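PDB 7COK: 5-ketofructose reductase from Gluconobacter sp., which probably reduces 5-ketofructose to fructose with a nicotinamide cofactor, as a member of a novel class in the shikimate dehydrogenase family. Local coordinates for residues Gly12-Pro17 against Val63-Ser68; Asn21-Met26 against Ala38-Cys43. One frame throughout, in Å; residues are numbered along the deposited sequence.

Contact 1. Residues Gly12-Pro17 against Val63-Ser68; sequences GSFSTP and VGFNCS
Gly-12 to Ser-15 and Gly-64 to Cys-67 run side by side as parallel strands, their axes 4.4 Å apart at closest approach and inclined by 31°, in the mixed sheet of the shikimate dehydrogenase-type substrate-binding domain. Three backbone bonds fix the register: Asn-66 N to Gly-12 O (2.8 Å), Phe-14 N to Asn-66 O (2.9 Å) and Ser-68 N to Phe-14 O (3.1 Å). Asn-66 thus both donates and accepts, pairing with Ser-13, and Phe-14 pairs with Cys-67. Phe-14 and Phe-65 meet on the side of the sheet covered by helix 50-59. Phe-65 CG sits between its backbone N and carbonyl carbon (chi1 58°), which presents a face of its ring to Phe-14 CE2; the centroids are 4.6 Å apart and the planes inclined by 37°, an oblique pairing. Met-60 of the second subunit also packs on Phe-14. Ser-13 and Asn-66 project to the other face, where Asn-66 OD1 is hydrogen-bonded to Tyr-40 OH and its ND2 to Asn-93 O. Farther along, Ser-15 CB touches Ser-68 CB at 3.6 Å. Over the centre of the Phe-65 ring, Phe-14 CE2 stands 3.5 Å above the plane, while Cys-67 SG lies at the edge of that same ring.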
loop_
_atom_site.group_PDB
_atom_site.type_symbol
_atom_site.label_atom_id
_atom_site.label_comp_id
_atom_site.label_asym_id
_atom_site.label_seq_id
_atom_site.Cartn_x
_atom_site.Cartn_y
_atom_site.Cartn_z
ATOM N N GLY A 12 -0.454 7.119 1.224
ATOM C CA GLY A 12 0.377 6.625 2.310
ATOM C C GLY A 12 1.378 7.653 2.762
ATOM O O GLY A 12 1.141 8.853 2.603
ATOM N N SER A 13 2.504 7.163 3.284
ATOM C CA SER A 13 3.504 8.020 3.914
ATOM C C SER A 13 4.912 7.492 3.736
ATOM O O SER A 13 5.123 6.282 3.715
ATOM C CB SER A 13 3.185 8.136 5.410
ATOM O OG SER A 13 4.215 8.776 6.152
ATOM N N PHE A 14 5.861 8.424 3.585
ATOM C CA PHE A 14 7.283 8.097 3.560
ATOM C C PHE A 14 7.920 8.818 4.740
ATOM O O PHE A 14 7.783 10.035 4.903
ATOM C CB PHE A 14 7.933 8.581 2.263
ATOM C CG PHE A 14 7.287 8.073 1.012
ATOM C CD1 PHE A 14 6.738 6.764 0.929
ATOM C CD2 PHE A 14 7.271 8.878 -0.143
ATOM C CE1 PHE A 14 6.164 6.309 -0.257
ATOM C CE2 PHE A 14 6.687 8.412 -1.329
ATOM C CZ PHE A 14 6.140 7.142 -1.394
ATOM N N SER A 15 8.601 8.055 5.591
ATOM C CA SER A 15 9.290 8.619 6.751
ATOM C C SER A 15 10.200 7.543 7.315
ATOM O O SER A 15 10.059 6.374 6.974
ATOM C CB SER A 15 8.286 9.073 7.821
ATOM O OG SER A 15 7.660 7.978 8.443
ATOM N N THR A 16 11.128 7.944 8.174
ATOM C CA THR A 16 11.858 6.980 8.989
ATOM C C THR A 16 12.291 7.622 10.303
ATOM O O THR A 16 12.838 8.735 10.277
ATOM C CB THR A 16 13.057 6.310 8.245
ATOM O OG1 THR A 16 13.548 5.221 9.029
ATOM C CG2 THR A 16 14.213 7.259 7.929
ATOM N N PRO A 17 12.032 6.971 11.447
ATOM C CA PRO A 17 11.243 5.734 11.586
ATOM C C PRO A 17 9.742 6.013 11.444
ATOM O O PRO A 17 9.316 7.149 11.587
ATOM C CB PRO A 17 11.566 5.291 13.020
ATOM C CG PRO A 17 11.883 6.560 13.742
ATOM C CD PRO A 17 12.594 7.419 12.740
ATOM N N VAL A 63 -2.601 8.285 -5.310
ATOM C CA VAL A 63 -3.163 9.618 -5.537
ATOM C C VAL A 63 -2.533 10.681 -4.655
ATOM O O VAL A 63 -2.740 11.884 -4.855
ATOM C CB VAL A 63 -4.707 9.655 -5.434
ATOM C CG1 VAL A 63 -5.318 8.658 -6.422
ATOM C CG2 VAL A 63 -5.145 9.353 -4.020
ATOM N N GLY A 64 -1.761 10.239 -3.670
ATOM C CA GLY A 64 -1.103 11.149 -2.754
ATOM C C GLY A 64 -0.283 10.428 -1.728
ATOM O O GLY A 64 -0.424 9.221 -1.551
ATOM N N PHE A 65 0.582 11.187 -1.058
ATOM C CA PHE A 65 1.324 10.660 0.077
ATOM C C PHE A 65 1.783 11.787 0.979
ATOM O O PHE A 65 1.901 12.907 0.524
ATOM C CB PHE A 65 2.526 9.807 -0.377
ATOM C CG PHE A 65 3.518 10.531 -1.256
ATOM C CD1 PHE A 65 4.608 11.227 -0.695
ATOM C CD2 PHE A 65 3.386 10.487 -2.649
ATOM C CE1 PHE A 65 5.543 11.875 -1.527
ATOM C CE2 PHE A 65 4.337 11.112 -3.480
ATOM C CZ PHE A 65 5.402 11.813 -2.919
ATOM N N ASN A 66 1.998 11.471 2.258
ATOM C CA ASN A 66 2.699 12.354 3.199
ATOM C C ASN A 66 4.167 12.082 3.253
ATOM O O ASN A 66 4.618 10.964 2.970
ATOM C CB ASN A 66 2.129 12.157 4.606
ATOM C CG ASN A 66 0.690 12.598 4.708
ATOM O OD1 ASN A 66 -0.162 11.834 5.160
ATOM N ND2 ASN A 66 0.396 13.805 4.228
ATOM N N CYS A 67 4.898 13.127 3.628
ATOM C CA CYS A 67 6.293 12.997 4.029
ATOM C C CYS A 67 6.422 13.512 5.442
ATOM O O CYS A 67 5.872 14.566 5.790
ATOM C CB CYS A 67 7.171 13.851 3.146
ATOM S SG CYS A 67 7.329 13.224 1.481
ATOM N N SER A 68 7.112 12.740 6.271
ATOM C CA SER A 68 7.455 13.173 7.627
ATOM C C SER A 68 8.974 13.152 7.728
ATOM O O SER A 68 9.652 12.926 6.713
ATOM C CB SER A 68 6.807 12.252 8.672
ATOM O OG SER A 68 5.403 12.200 8.531
#

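Contact 2. Residues Asn21-Met26 against Ala38-Cys43; sequences NPTVAM and ARYINC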
loop_
_atom_site.group_PDB
_atom_site.type_symbol
_atom_site.label_atom_id
_atom_site.label_comp_id
_atom_site.label_asym_id
_atom_site.label_seq_id
_atom_site.Cartn_x
_atom_site.Cartn_y
_atom_site.Cartn_z
ATOM N N ASN A 21 4.058 6.197 14.209
ATOM C CA ASN A 21 3.210 7.203 13.583
ATOM C C ASN A 21 1.777 6.696 13.395
ATOM O O ASN A 21 1.544 5.800 12.602
ATOM C CB ASN A 21 3.836 7.625 12.251
ATOM C CG ASN A 21 3.160 8.822 11.625
ATOM O OD1 ASN A 21 1.942 8.984 11.678
ATOM N ND2 ASN A 21 3.959 9.661 10.975
ATOM N N PRO A 22 0.801 7.264 14.131
ATOM C CA PRO A 22 -0.562 6.703 14.090
ATOM C C PRO A 22 -1.471 7.225 12.950
ATOM O O PRO A 22 -2.667 6.941 12.947
ATOM C CB PRO A 22 -1.133 7.114 15.449
ATOM C CG PRO A 22 -0.431 8.369 15.787
ATOM C CD PRO A 22 0.904 8.398 15.066
ATOM N N THR A 23 -0.913 7.986 12.009
ATOM C CA THR A 23 -1.694 8.664 10.966
ATOM C C THR A 23 -2.471 7.622 10.157
ATOM O O THR A 23 -3.644 7.810 9.832
ATOM C CB THR A 23 -0.780 9.517 10.055
ATOM O OG1 THR A 23 -0.099 10.502 10.853
ATOM C CG2 THR A 23 -1.587 10.241 9.029
ATOM N N VAL A 24 -1.818 6.487 9.897
ATOM C CA VAL A 24 -2.447 5.359 9.203
ATOM C C VAL A 24 -3.797 4.980 9.835
ATOM O O VAL A 24 -4.785 4.844 9.126
ATOM C CB VAL A 24 -1.496 4.125 9.020
ATOM C CG1 VAL A 24 -0.953 3.614 10.346
ATOM C CG2 VAL A 24 -2.202 2.984 8.271
ATOM N N ALA A 25 -3.822 4.843 11.156
ATOM C CA ALA A 25 -5.028 4.428 11.842
ATOM C C ALA A 25 -6.081 5.531 11.781
ATOM O O ALA A 25 -7.255 5.270 11.534
ATOM C CB ALA A 25 -4.710 4.052 13.280
ATOM N N MET A 26 -5.647 6.766 11.994
ATOM C CA MET A 26 -6.560 7.886 11.938
ATOM C C MET A 26 -7.231 7.998 10.553
ATOM O O MET A 26 -8.455 8.050 10.420
ATOM C CB MET A 26 -5.831 9.168 12.317
ATOM C CG MET A 26 -6.740 10.379 12.330
ATOM S SD MET A 26 -5.851 11.910 12.564
ATOM C CE MET A 26 -4.988 12.101 11.010
ATOM N N ALA A 38 -10.264 2.978 0.081
ATOM C CA ALA A 38 -8.970 3.668 0.029
ATOM C C ALA A 38 -8.119 3.105 1.152
ATOM O O ALA A 38 -8.639 2.637 2.170
ATOM C CB ALA A 38 -9.140 5.187 0.163
ATOM N N ARG A 39 -6.797 3.135 0.950
ATOM C CA ARG A 39 -5.840 2.623 1.922
ATOM C C ARG A 39 -4.751 3.657 2.122
ATOM O O ARG A 39 -4.438 4.411 1.226
ATOM C CB ARG A 39 -5.223 1.336 1.396
ATOM C CG ARG A 39 -6.241 0.243 1.085
ATOM C CD ARG A 39 -5.566 -1.029 0.633
ATOM N NE ARG A 39 -5.037 -1.720 1.803
ATOM C CZ ARG A 39 -4.503 -2.931 1.789
ATOM N NH1 ARG A 39 -4.395 -3.613 0.654
ATOM N NH2 ARG A 39 -4.072 -3.442 2.923
ATOM N N TYR A 40 -4.151 3.639 3.311
ATOM C CA TYR A 40 -3.010 4.475 3.645
ATOM C C TYR A 40 -1.877 3.535 3.989
ATOM O O TYR A 40 -1.948 2.794 4.983
ATOM C CB TYR A 40 -3.368 5.328 4.846
ATOM C CG TYR A 40 -2.351 6.415 5.186
ATOM C CD1 TYR A 40 -1.215 6.123 5.951
ATOM C CD2 TYR A 40 -2.543 7.727 4.778
ATOM C CE1 TYR A 40 -0.307 7.121 6.296
ATOM C CE2 TYR A 40 -1.630 8.719 5.116
ATOM C CZ TYR A 40 -0.525 8.405 5.888
ATOM O OH TYR A 40 0.384 9.408 6.238
ATOM N N ILE A 41 -0.804 3.600 3.194
ATOM C CA ILE A 41 0.337 2.717 3.330
ATOM C C ILE A 41 1.512 3.433 4.015
ATOM O O ILE A 41 2.159 4.301 3.418
ATOM C CB ILE A 41 0.763 2.133 1.945
ATOM C CG1 ILE A 41 -0.448 1.559 1.149
ATOM C CG2 ILE A 41 1.883 1.122 2.111
ATOM C CD1 ILE A 41 -1.347 0.582 1.879
ATOM N N ASN A 42 1.784 3.046 5.264
ATOM C CA ASN A 42 2.825 3.663 6.083
ATOM C C ASN A 42 4.163 2.975 5.818
ATOM O O ASN A 42 4.389 1.823 6.225
ATOM C CB ASN A 42 2.427 3.516 7.557
ATOM C CG ASN A 42 3.364 4.254 8.506
ATOM O OD1 ASN A 42 3.936 5.269 8.153
ATOM N ND2 ASN A 42 3.477 3.757 9.739
ATOM N N CYS A 43 5.035 3.668 5.086
ATOM C CA CYS A 43 6.309 3.090 4.614
ATOM C C CYS A 43 7.512 3.664 5.332
ATOM O O CYS A 43 7.594 4.864 5.553
ATOM C CB CYS A 43 6.495 3.368 3.129
ATOM S SG CYS A 43 5.175 2.748 2.066
#
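The ring of Tyr-40 meets the first turn of helix 23-34 obliquely, with Val-24 at its CD1 and CE1 atoms and Thr-23 nearer the hydroxyl end. Val-24 CA lies 3.6 Å from Tyr-40 CD1 and Val-24 CB 3.7 Å from the same atom, so backbone and side chain of the valine both bear on this ring. Thr-23 arrives by its methyl: CG2 is 3.5 Å from Tyr-40 OH. In Tyr-40, CG anti to the backbone N (chi1 -171°) sets the ring alongside the first turn of the helix, and the hydroxyl has its polar partner in Asn-66. The other flat group on the strand, the amide of Asn-42, comes no closer than 4.0 Å, from ND2 to Asn-21 O; that nitrogen donates instead to Cys-18 O and to Phe-6 O of the second subunit.

The two elements belong to the beta-alpha-beta unit formed by strand 9-15, helix 23-34 and strand 38-44, and this packing seats the beginning of the helix against the last strand. An Asx turn leads into the helix, with Pro-22 at the N-cap position: Asn-21 OD1 accepts from Thr-23 N at 3.0 Å and from Thr-23 OG1 at 2.7 Å, both donors in the plane of the amide carbonyl. This double grip fixes the threonine hydroxyl on Asn-21, while its methyl faces Tyr-40. Val-24 CG2, anti to its own N, packs in van der Waals contact 3.3 Å from Tyr-40 O. The same oxygen accepts a weak hydrogen bond from Arg-39 NH1 of the second subunit, which places the strand at the dimer interface. Two residues farther along the strand, Val-24 CB approaches Asn-42 CB at 4.2 Å.

Contacts 1 and 2 have centres 9 Å apart and share the mixed sheet of the substrate-binding domain, in which strand 9-15 lies between strands 38-44 and 64-67. Backbone pairing joins them: Ser-13 N is 2.9 Å from Ile-41 O, a probable hydrogen bond. Tyr-40 provides the side-chain connection, since its OH is 2.7 Å from Asn-66 OD1 and 3.2 Å from Ser-13 CB. The tyrosine therefore reaches across strand 9-15 on the face where helix 23-34 packs; the phenylalanines of contact 1 occupy the opposite face. In shikimate dehydrogenases the strand corresponding to 64-67 leads into the segment with the catalytic lysine, so contact 1 probably lies near the substrate pocket, though no ligand is bound here.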